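Local coordinates for nitroreductase family protein (Clostridium novyi, PDB 3G14), which is probably an oxidoreductase of the nitroreductase family, whose members typically use a flavin cofactor, at residues B[54-57]-B[58-61]. Numbering follows the deposited sequence.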
loop_
_atom_site.group_PDB
_atom_site.type_symbol
_atom_site.label_atom_id
_atom_site.label_comp_id
_atom_site.label_asym_id
_atom_site.label_seq_id
_atom_site.Cartn_x
_atom_site.Cartn_y
_atom_site.Cartn_z
ATOM N N ASP B 54 -5.286 1.620 -27.677
ATOM C CA ASP B 54 -6.422 0.716 -27.578
ATOM C C ASP B 54 -6.004 -0.720 -27.862
ATOM O O ASP B 54 -6.515 -1.647 -27.221
ATOM C CB ASP B 54 -7.576 1.161 -28.505
ATOM C CG ASP B 54 -8.939 0.545 -28.101
ATOM O OD1 ASP B 54 -9.156 0.252 -26.899
ATOM O OD2 ASP B 54 -9.814 0.334 -28.993
ATOM N N LYS B 55 -5.061 -0.906 -28.780
ATOM C CA LYS B 55 -4.564 -2.231 -29.128
ATOM C C LYS B 55 -3.940 -2.890 -27.883
ATOM O O LYS B 55 -4.129 -4.102 -27.626
ATOM C CB LYS B 55 -3.550 -2.116 -30.287
ATOM C CG LYS B 55 -2.993 -3.435 -30.809
ATOM C CD LYS B 55 -1.856 -3.996 -29.944
ATOM C CE LYS B 55 -1.238 -5.305 -30.518
ATOM N NZ LYS B 55 -0.273 -5.914 -29.528
ATOM N N LEU B 56 -3.201 -2.093 -27.102
ATOM C CA LEU B 56 -2.580 -2.585 -25.865
ATOM C C LEU B 56 -3.623 -2.855 -24.753
ATOM O O LEU B 56 -3.492 -3.808 -23.970
ATOM C CB LEU B 56 -1.459 -1.630 -25.402
ATOM C CG LEU B 56 -0.332 -1.408 -26.433
ATOM C CD1 LEU B 56 0.741 -0.421 -25.901
ATOM C CD2 LEU B 56 0.298 -2.742 -26.853
ATOM N N LYS B 57 -4.663 -2.033 -24.678
ATOM C CA LYS B 57 -5.772 -2.306 -23.730
ATOM C C LYS B 57 -6.392 -3.648 -24.015
ATOM O O LYS B 57 -6.716 -4.420 -23.099
ATOM C CB LYS B 57 -6.854 -1.227 -23.830
ATOM C CG LYS B 57 -6.420 0.127 -23.358
ATOM C CD LYS B 57 -7.576 1.087 -23.494
ATOM C CE LYS B 57 -7.145 2.470 -23.472
ATOM N NZ LYS B 57 -8.278 3.339 -23.842
ATOM N N LEU B 58 -6.590 -3.914 -25.306
ATOM C CA LEU B 58 -7.151 -5.184 -25.752
ATOM C C LEU B 58 -6.226 -6.337 -25.327
ATOM O O LEU B 58 -6.693 -7.332 -24.793
ATOM C CB LEU B 58 -7.424 -5.170 -27.276
ATOM C CG LEU B 58 -7.889 -6.481 -27.928
ATOM C CD1 LEU B 58 -9.151 -6.992 -27.219
ATOM C CD2 LEU B 58 -8.130 -6.332 -29.444
ATOM N N ASP B 59 -4.917 -6.180 -25.519
ATOM C CA ASP B 59 -3.943 -7.202 -25.067
ATOM C C ASP B 59 -4.058 -7.437 -23.556
ATOM O O ASP B 59 -4.065 -8.584 -23.087
ATOM C CB ASP B 59 -2.495 -6.768 -25.332
ATOM C CG ASP B 59 -2.098 -6.798 -26.809
ATOM O OD1 ASP B 59 -2.705 -7.531 -27.614
ATOM O OD2 ASP B 59 -1.150 -6.054 -27.137
ATOM N N ILE B 60 -4.156 -6.342 -22.798
ATOM C CA ILE B 60 -4.269 -6.457 -21.331
ATOM C C ILE B 60 -5.581 -7.133 -20.950
ATOM O O ILE B 60 -5.613 -8.058 -20.119
ATOM C CB ILE B 60 -4.110 -5.101 -20.611
ATOM C CG1 ILE B 60 -2.697 -4.531 -20.842
ATOM C CG2 ILE B 60 -4.415 -5.253 -19.127
ATOM C CD1 ILE B 60 -2.570 -3.106 -20.415
ATOM N N ALA B 61 -6.682 -6.699 -21.576
ATOM C CA ALA B 61 -8.016 -7.295 -21.350
ATOM C C ALA B 61 -8.001 -8.802 -21.564
ATOM O O ALA B 61 -8.558 -9.557 -20.756
ATOM C CB ALA B 61 -9.050 -6.644 -22.291
#
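Lys55 and Asp59 form a salt bridge one turn apart on the helix 54-63. Lys55 NZ donates to Asp59 OD2 at 2.6 Å. The bond uses the syn lone pair of OD2, the one turned toward OD1. Asp59 OD1 lies farther from Lys55 NZ, at 3.5 Å, so the grip is one-sided. The lysine chain starts with CG anti to its own N (chi1 -177°), bends at chi2 (-81°) and then runs straight. That single bend turns the ammonium group along the helix to the carboxylate. The aliphatic part follows the same path, with Lys55 CE 3.5 Å from Asp59 OD2. Leu56 meets the same oxygen with its methyl CD2, 3.6 Å from Asp59 OD2. OD2 therefore has a charged partner and a nonpolar neighbour.

The backbone sets this spacing. Four successive i to i+4 hydrogen bonds join 54-57 to 58-61. Asp59 N donates to Lys55 O at 3.1 Å, which ties together the backbones of the two salt-bridge residues. The last bond is the shortest of the four, with Ala61 N 2.7 Å from Lys57 O.

Other faces of the helix meet the rest of the fold. Leu56 and Ile60 touch Val51 of strand 46-51. Lys57 and Ile60 reach Val75 of helix 70-77, while Leu58 and Ala61 touch Leu76. Lys57 is buried, and its NZ donates to Ser78 O just before strand 80-86.

The two lysines thus play different parts. Lys57 takes its ammonium group inward to a backbone carbonyl. Lys55 stays on the exposed side and pairs within the helix. Its partner Asp59 is partly exposed, so solvent probably screens the attraction, and the pair would add a modest electrostatic tie to a turn already closed by backbone bonds.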